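Local structure of maltose operon transcriptional repressor (Staphylococcus aureus subsp. aureus Mu50, 3HCW) at residues Cys242-Pro247 with Asp276-Ile281; Thr7-Leu12 with Gly44-Val49. The protein probably represses transcription of the maltose operon as a DNA-binding regulator, this C-terminal fragment having the periplasmic-binding-protein-like fold of LacI-family effector domains. All coordinates share one frame; numbering follows the deposited sequence. Where two conformers were deposited one is given.

Contact 1 of 2, residues Cys242-Pro247 with Asp276-Ile281; sequences CIDIKP and DTELKI
Asp244 OD2 is gripped by two ammonium groups, one from each segment. Lys280 NZ meets Asp244 OD2 at 3.0 Å, on the anti lone pair. Lys246 NZ comes to Asp244 OD2 at 2.7 Å, from above the carboxylate plane. Lys246 NZ also bonds Glu278 OE1 at 2.9 Å, nearly along the C-O axis, while Lys280 NZ makes a weak bond to that oxygen. The four side chains thus form a salt-bridge network. Lys280 reaches it by bending at chi2 and chi4. Asp244 OD1 accepts a hydrogen bond from Lys246 N, closing an Asx turn before helix 247-263. The strands run antiparallel, with Asp244, Glu278 and Lys280 on one face. Cys242 pairs with Lys280 and Asp244 with Glu278 as hydrogen-bonded pairs; Asp244 N to Glu278 O is 2.7 Å. Ile243 and Leu279 form the non-hydrogen-bonded pair between them. On the opposite face Ile243 CD1 lies 4.0 Å from Leu279 CD1, and Ile243 CG2 lies 3.6 Å from Thr277 CB. Leu122 of helix 115-129 packs against Ile243 and Leu279. Lys246 NZ and Lys280 NZ are 3.7 Å apart, yet both contact the two carboxylates. The mixed charges probably offset this repulsion and keep all four groups ionised.

Contact 2 of 2, residues Thr7-Leu12 with Gly44-Val49; sequences TYKIGL and GTQTTV
This contact is an edge of the parallel part of the sheet, within this chain, in the N-terminal part of the fold. Strands 9-13 and 44-47 are joined by a beta-alpha-beta crossover that includes helix 25-39. The axes of strands 9-12 and 44-47 come within 4.4 Å, at an angle of 24°. Five backbone bonds join the segments. Gly44 N donates to Tyr8 O at 2.8 Å, and Ile10 N to Gly44 O at 2.9 Å. Gln46 N then donates to Ile10 O, and Leu12 N to Gln46 O. Thr48 N closes the series on Leu12 O at 3.1 Å, just past the end of strand 44-47. The carbonyls of Gly44, Ile10, Gln46 and Leu12 also receive CA-H...O contacts.

On one face Leu12 lies across two threonines. Leu12 CD1 is 3.7 Å from Thr45 CB and 4.0 Å from Thr47 OG1. Leu12 CG is anti to its carbonyl carbon (chi1 -42°), and the extended second torsion carries CD1 toward the neighbouring strand. On the other face the long chain of Lys9 passes over Gly44, with Lys9 CG 4.0 Å from Gly44 O. Its tip approaches Gln46, but Lys9 NZ and Gln46 OE1 are 3.8 Å apart and do not bond. Thr48 OG1 has its polar partner in the backbone N of Leu14.

Helix 25-39 packs on the first face: Cys38 touches Ile10 and Thr45, while Leu31 and Ile34 touch Leu12. Helix 53-65 lies on the second, where Met63 meets Gln46; it also packs against Thr48. Strand 71-74 flanks strand 9-13 on the side away from 44-47, and Gly11 bonds to the backbone of Ala71 and Ile73.

In the fold
Both contacts belong to one mixed sheet but hold different strands. The centre of contact 1 is about 12 Å from the centre of the chain, and it joins inner strands 241-244 and 272-280. The centre of contact 2 is about 22 Å from the centre of the chain, and it includes 44-47, an outermost strand within the chain. The two contact centres are about 28 Å apart and the contacts do not touch, yet helix 25-39 packs against residues of both. Each is partly buried. Contact 1 is antiparallel and adds a charged network to its backbone bonds. Contact 2 is parallel and relies on backbone bonds and the van der Waals contact of Leu12 with two threonines, with no salt bridge between its segments.

Contact 1 of 2, residues Cys242-Pro247 with Asp276-Ile281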
ATOM      1  N   CYS A 242      -9.354  -1.411 -14.402  1.00 27.86           N
ATOM      2  CA  CYS A 242      -7.939  -1.111 -14.539  0.60 41.13           C
ATOM      3  C   CYS A 242      -7.151  -2.155 -15.288  1.00 36.58           C
ATOM      4  O   CYS A 242      -7.597  -3.289 -15.507  1.00 33.22           O
ATOM      5  CB  CYS A 242      -7.274  -0.815 -13.184  0.60 48.56           C
ATOM      6  SG  CYS A 242      -7.838  -1.819 -11.842  0.60 65.22           S
ATOM      7  N   ILE A 243      -5.986  -1.711 -15.738  1.00 30.36           N
ATOM      8  CA  ILE A 243      -5.038  -2.546 -16.424  1.00 35.59           C
ATOM      9  C   ILE A 243      -4.074  -3.111 -15.388  1.00 37.60           C
ATOM     10  O   ILE A 243      -3.372  -2.358 -14.701  1.00 28.22           O
ATOM     11  CB  ILE A 243      -4.241  -1.735 -17.473  1.00 41.21           C
ATOM     12  CG1 ILE A 243      -5.173  -1.114 -18.526  1.00 28.25           C
ATOM     13  CG2 ILE A 243      -3.188  -2.613 -18.125  1.00 43.88           C
ATOM     14  CD1 ILE A 243      -5.857  -2.137 -19.471  1.00 28.90           C
ATOM     15  N   ASP A 244      -4.054  -4.438 -15.277  1.00 33.78           N
ATOM     16  CA  ASP A 244      -3.083  -5.139 -14.444  1.00 32.66           C
ATOM     17  C   ASP A 244      -1.724  -5.198 -15.174  1.00 26.43           C
ATOM     18  O   ASP A 244      -1.612  -5.803 -16.224  1.00 25.26           O
ATOM     19  CB  ASP A 244      -3.621  -6.543 -14.146  1.00 29.06           C
ATOM     20  CG  ASP A 244      -2.719  -7.346 -13.229  1.00 43.89           C
ATOM     21  OD1 ASP A 244      -1.714  -6.803 -12.710  1.00 37.98           O
ATOM     22  OD2 ASP A 244      -3.034  -8.537 -13.016  1.00 47.70           O
ATOM     23  N   ILE A 245      -0.691  -4.581 -14.616  1.00 28.82           N
ATOM     24  CA  ILE A 245       0.586  -4.478 -15.336  1.00 27.98           C
ATOM     25  C   ILE A 245       1.652  -5.439 -14.799  1.00 39.69           C
ATOM     26  O   ILE A 245       2.845  -5.297 -15.098  1.00 28.32           O
ATOM     27  CB  ILE A 245       1.099  -3.017 -15.418  1.00 26.47           C
ATOM     28  CG1 ILE A 245       1.483  -2.480 -14.036  1.00 36.50           C
ATOM     29  CG2 ILE A 245       0.061  -2.126 -16.079  1.00 30.55           C
ATOM     30  CD1 ILE A 245       2.160  -1.126 -14.071  1.00 33.92           C
ATOM     31  N   LYS A 246       1.182  -6.429 -14.028  1.00 39.14           N
ATOM     32  CA  LYS A 246       1.983  -7.525 -13.475  1.00 35.86           C
ATOM     33  C   LYS A 246       3.322  -7.083 -12.846  1.00 35.64           C
ATOM     34  O   LYS A 246       4.395  -7.493 -13.314  1.00 30.35           O
ATOM     35  CB  LYS A 246       2.228  -8.590 -14.553  1.00 33.96           C
ATOM     36  CG  LYS A 246       1.048  -8.863 -15.486  1.00 39.43           C
ATOM     37  CD  LYS A 246      -0.004  -9.757 -14.835  1.00 38.65           C
ATOM     38  CE  LYS A 246      -1.245  -9.837 -15.713  1.00 51.80           C
ATOM     39  NZ  LYS A 246      -2.430 -10.327 -14.950  1.00 54.99           N
ATOM     40  N   PRO A 247       3.269  -6.231 -11.802  1.00 34.24           N
ATOM     41  CA  PRO A 247       4.522  -5.695 -11.229  1.00 26.78           C
ATOM     42  C   PRO A 247       5.421  -6.746 -10.547  1.00 31.33           C
ATOM     43  O   PRO A 247       6.659  -6.615 -10.560  1.00 29.21           O
ATOM     44  CB  PRO A 247       4.035  -4.615 -10.250  1.00 28.67           C
ATOM     45  CG  PRO A 247       2.607  -4.998  -9.915  1.00 31.83           C
ATOM     46  CD  PRO A 247       2.064  -5.701 -11.127  1.00 30.15           C
ATOM     47  N   ASP A 276       3.144  -8.939 -20.634  1.00 32.81           N
ATOM     48  CA  ASP A 276       1.770  -8.702 -21.087  1.00 38.89           C
ATOM     49  C   ASP A 276       0.909  -8.165 -19.955  1.00 29.63           C
ATOM     50  O   ASP A 276       1.067  -8.560 -18.811  1.00 36.24           O
ATOM     51  CB  ASP A 276       1.122 -10.001 -21.600  1.00 41.61           C
ATOM     52  CG  ASP A 276       1.755 -10.527 -22.886  1.00 53.59           C
ATOM     53  OD1 ASP A 276       2.284  -9.733 -23.703  1.00 40.89           O
ATOM     54  OD2 ASP A 276       1.696 -11.760 -23.084  1.00 70.29           O
ATOM     55  N   THR A 277      -0.016  -7.277 -20.294  1.00 29.68           N
ATOM     56  CA  THR A 277      -0.924  -6.707 -19.316  1.00 33.08           C
ATOM     57  C   THR A 277      -2.333  -7.293 -19.484  1.00 34.09           C
ATOM     58  O   THR A 277      -2.604  -8.029 -20.430  1.00 32.25           O
ATOM     59  CB  THR A 277      -0.965  -5.184 -19.434  1.00 31.09           C
ATOM     60  OG1 THR A 277      -1.539  -4.827 -20.689  1.00 30.03           O
ATOM     61  CG2 THR A 277       0.452  -4.572 -19.312  1.00 37.80           C
ATOM     62  N   GLU A 278      -3.224  -6.969 -18.555  1.00 31.84           N
ATOM     63  CA  GLU A 278      -4.573  -7.510 -18.586  1.00 39.95           C
ATOM     64  C   GLU A 278      -5.589  -6.513 -18.036  1.00 30.13           C
ATOM     65  O   GLU A 278      -5.474  -6.050 -16.900  1.00 33.39           O
ATOM     66  CB  GLU A 278      -4.625  -8.832 -17.803  1.00 34.97           C
ATOM     67  CG  GLU A 278      -6.013  -9.403 -17.621  1.00 38.95           C
ATOM     68  CD  GLU A 278      -6.036 -10.664 -16.753  1.00 56.39           C
ATOM     69  OE1 GLU A 278      -5.011 -10.982 -16.106  1.00 47.66           O
ATOM     70  OE2 GLU A 278      -7.091 -11.340 -16.711  1.00 69.54           O
ATOM     71  N   LEU A 279      -6.572  -6.185 -18.863  1.00 33.75           N
ATOM     72  CA  LEU A 279      -7.733  -5.422 -18.442  1.00 33.09           C
ATOM     73  C   LEU A 279      -8.577  -6.228 -17.452  1.00 30.90           C
ATOM     74  O   LEU A 279      -8.898  -7.388 -17.706  1.00 34.38           O
ATOM     75  CB  LEU A 279      -8.573  -5.021 -19.666  1.00 34.78           C
ATOM     76  CG  LEU A 279      -9.911  -4.300 -19.421  1.00 31.92           C
ATOM     77  CD1 LEU A 279      -9.689  -2.916 -18.866  1.00 30.44           C
ATOM     78  CD2 LEU A 279     -10.723  -4.236 -20.691  1.00 28.58           C
ATOM     79  N   LYS A 280      -8.885  -5.604 -16.317  1.00 36.33           N
ATOM     80  CA  LYS A 280      -9.819  -6.125 -15.317  1.00 33.28           C
ATOM     81  C   LYS A 280     -11.008  -5.163 -15.259  1.00 36.15           C
ATOM     82  O   LYS A 280     -10.875  -4.040 -14.759  1.00 32.57           O
ATOM     83  CB  LYS A 280      -9.168  -6.194 -13.924  1.00 32.31           C
ATOM     84  CG  LYS A 280      -7.881  -7.014 -13.802  1.00 41.41           C
ATOM     85  CD  LYS A 280      -8.171  -8.462 -13.408  1.00 53.05           C
ATOM     86  CE  LYS A 280      -6.947  -9.149 -12.809  1.00 56.97           C
ATOM     87  NZ  LYS A 280      -5.809  -9.239 -13.771  1.00 59.73           N
ATOM     88  N   ILE A 281     -12.161  -5.601 -15.771  1.00 36.96           N
ATOM     89  CA  ILE A 281     -13.375  -4.779 -15.810  1.00 28.41           C
ATOM     90  C   ILE A 281     -14.106  -4.826 -14.480  1.00 38.53           C
ATOM     91  O   ILE A 281     -14.381  -5.904 -13.948  1.00 33.84           O
ATOM     92  CB  ILE A 281     -14.321  -5.219 -16.942  1.00 36.64           C
ATOM     93  CG1 ILE A 281     -13.568  -5.198 -18.281  1.00 25.63           C
ATOM     94  CG2 ILE A 281     -15.577  -4.327 -16.985  1.00 31.69           C
ATOM     95  CD1 ILE A 281     -14.291  -5.912 -19.436  1.00 25.38           C
TER

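Contact 2 of 2, residues Thr7-Leu12 with Gly44-Val49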
ATOM      1  N   THR A   7      30.248  -8.777  -3.945  1.00 39.26           N
ATOM      2  CA  THR A   7      29.420  -8.545  -2.759  1.00 41.15           C
ATOM      3  C   THR A   7      28.171  -9.430  -2.667  1.00 41.40           C
ATOM      4  O   THR A   7      27.544  -9.501  -1.600  1.00 38.79           O
ATOM      5  CB  THR A   7      28.988  -7.062  -2.642  1.00 44.55           C
ATOM      6  OG1 THR A   7      28.048  -6.751  -3.677  1.00 49.50           O
ATOM      7  CG2 THR A   7      30.187  -6.145  -2.754  1.00 45.78           C
ATOM      8  N   TYR A   8      27.815 -10.085  -3.776  1.00 44.21           N
ATOM      9  CA  TYR A   8      26.523 -10.803  -3.945  1.00 48.56           C
ATOM     10  C   TYR A   8      25.321  -9.954  -3.541  1.00 44.24           C
ATOM     11  O   TYR A   8      24.395 -10.442  -2.886  1.00 37.71           O
ATOM     12  CB  TYR A   8      26.476 -12.172  -3.229  1.00 47.83           C
ATOM     13  CG  TYR A   8      27.580 -13.147  -3.594  1.00 49.63           C
ATOM     14  CD1 TYR A   8      28.221 -13.095  -4.836  1.00 59.33           C
ATOM     15  CD2 TYR A   8      27.963 -14.146  -2.698  1.00 58.26           C
ATOM     16  CE1 TYR A   8      29.236 -13.991  -5.162  1.00 60.92           C
ATOM     17  CE2 TYR A   8      28.978 -15.047  -3.013  1.00 59.31           C
ATOM     18  CZ  TYR A   8      29.603 -14.969  -4.247  1.00 50.10           C
ATOM     19  OH  TYR A   8      30.604 -15.861  -4.560  1.00 61.43           O
ATOM     20  N   LYS A   9      25.361  -8.679  -3.930  1.00 46.36           N
ATOM     21  CA  LYS A   9      24.296  -7.723  -3.629  1.00 48.41           C
ATOM     22  C   LYS A   9      23.893  -6.916  -4.860  1.00 42.70           C
ATOM     23  O   LYS A   9      24.737  -6.572  -5.693  1.00 38.42           O
ATOM     24  CB  LYS A   9      24.713  -6.785  -2.495  1.00 56.90           C
ATOM     25  CG  LYS A   9      24.126  -7.152  -1.136  1.00 61.53           C
ATOM     26  CD  LYS A   9      24.255  -5.988  -0.173  1.00 72.87           C
ATOM     27  CE  LYS A   9      23.281  -6.111   0.983  1.00 82.11           C
ATOM     28  NZ  LYS A   9      23.114  -4.808   1.687  1.00 80.81           N
ATOM     29  N   ILE A  10      22.597  -6.626  -4.969  1.00 44.04           N
ATOM     30  CA  ILE A  10      22.070  -5.830  -6.081  1.00 43.56           C
ATOM     31  C   ILE A  10      21.489  -4.518  -5.554  1.00 41.60           C
ATOM     32  O   ILE A  10      20.628  -4.531  -4.676  1.00 35.80           O
ATOM     33  CB  ILE A  10      20.957  -6.582  -6.881  1.00 40.60           C
ATOM     34  CG1 ILE A  10      21.323  -8.057  -7.132  1.00 43.38           C
ATOM     35  CG2 ILE A  10      20.608  -5.820  -8.181  1.00 38.08           C
ATOM     36  CD1 ILE A  10      22.483  -8.276  -8.082  1.00 43.31           C
ATOM     37  N   GLY A  11      21.967  -3.393  -6.083  1.00 40.63           N
ATOM     38  CA  GLY A  11      21.400  -2.089  -5.744  1.00 41.17           C
ATOM     39  C   GLY A  11      20.161  -1.788  -6.572  1.00 42.46           C
ATOM     40  O   GLY A  11      20.183  -1.876  -7.799  1.00 41.57           O
ATOM     41  N   LEU A  12      19.071  -1.442  -5.901  1.00 43.90           N
ATOM     42  CA  LEU A  12      17.817  -1.124  -6.579  1.00 39.36           C
ATOM     43  C   LEU A  12      17.514   0.381  -6.490  1.00 41.88           C
ATOM     44  O   LEU A  12      17.117   0.871  -5.431  1.00 39.12           O
ATOM     45  CB  LEU A  12      16.674  -1.951  -5.979  1.00 28.63           C
ATOM     46  CG  LEU A  12      16.994  -3.427  -5.672  1.00 40.37           C
ATOM     47  CD1 LEU A  12      15.842  -4.082  -4.961  1.00 21.74           C
ATOM     48  CD2 LEU A  12      17.379  -4.241  -6.908  1.00 28.77           C
ATOM     49  N   GLY A  44      21.645 -10.658  -2.236  1.00 41.74           N
ATOM     50  CA  GLY A  44      20.921  -9.709  -1.393  1.00 38.20           C
ATOM     51  C   GLY A  44      20.543  -8.501  -2.225  1.00 36.71           C
ATOM     52  O   GLY A  44      20.997  -8.361  -3.361  1.00 39.02           O
ATOM     53  N   THR A  45      19.690  -7.642  -1.671  1.00 43.60           N
ATOM     54  CA  THR A  45      19.253  -6.422  -2.353  1.00 45.76           C
ATOM     55  C   THR A  45      19.397  -5.205  -1.449  1.00 48.09           C
ATOM     56  O   THR A  45      19.328  -5.321  -0.226  1.00 44.31           O
ATOM     57  CB  THR A  45      17.782  -6.499  -2.853  1.00 46.99           C
ATOM     58  OG1 THR A  45      16.881  -6.518  -1.742  1.00 38.57           O
ATOM     59  CG2 THR A  45      17.538  -7.727  -3.732  1.00 49.30           C
ATOM     60  N   GLN A  46      19.591  -4.038  -2.058  1.00 49.25           N
ATOM     61  CA  GLN A  46      19.726  -2.791  -1.309  1.00 46.04           C
ATOM     62  C   GLN A  46      19.023  -1.639  -2.033  1.00 47.79           C
ATOM     63  O   GLN A  46      19.545  -1.074  -3.012  1.00 41.71           O
ATOM     64  CB  GLN A  46      21.200  -2.476  -1.065  1.00 46.94           C
ATOM     65  CG  GLN A  46      21.455  -1.460   0.041  1.00 57.77           C
ATOM     66  CD  GLN A  46      22.836  -0.829  -0.057  1.00 64.51           C
ATOM     67  OE1 GLN A  46      23.849  -1.525  -0.132  1.00 63.96           O
ATOM     68  NE2 GLN A  46      22.879   0.497  -0.060  1.00 69.37           N
ATOM     69  N   THR A  47      17.834  -1.315  -1.528  1.00 43.93           N
ATOM     70  CA  THR A  47      16.958  -0.280  -2.057  1.00 50.53           C
ATOM     71  C   THR A  47      17.439   1.119  -1.654  1.00 57.60           C
ATOM     72  O   THR A  47      17.614   1.389  -0.459  1.00 56.17           O
ATOM     73  CB  THR A  47      15.523  -0.486  -1.507  1.00 55.16           C
ATOM     74  OG1 THR A  47      15.105  -1.841  -1.728  1.00 50.91           O
ATOM     75  CG2 THR A  47      14.535   0.457  -2.164  1.00 56.41           C
ATOM     76  N   THR A  48      17.637   2.005  -2.637  1.00 59.05           N
ATOM     77  CA  THR A  48      17.979   3.416  -2.358  1.00 56.38           C
ATOM     78  C   THR A  48      16.861   4.089  -1.560  1.00 60.90           C
ATOM     79  O   THR A  48      15.680   3.756  -1.728  1.00 63.78           O
ATOM     80  CB  THR A  48      18.290   4.268  -3.635  1.00 51.50           C
ATOM     81  OG1 THR A  48      17.113   4.415  -4.438  1.00 46.36           O
ATOM     82  CG2 THR A  48      19.414   3.656  -4.469  1.00 47.24           C
ATOM     83  N   VAL A  49      17.250   5.017  -0.687  1.00 60.27           N
ATOM     84  CA  VAL A  49      16.335   5.644   0.265  1.00 64.69           C
ATOM     85  C   VAL A  49      16.222   7.169   0.023  1.00 69.21           C
ATOM     86  O   VAL A  49      15.490   7.879   0.724  1.00 68.60           O
ATOM     87  CB  VAL A  49      16.746   5.271   1.734  1.00 63.76           C
ATOM     88  CG1 VAL A  49      17.897   6.156   2.253  1.00 72.42           C
ATOM     89  CG2 VAL A  49      15.542   5.274   2.676  1.00 68.98           C
TER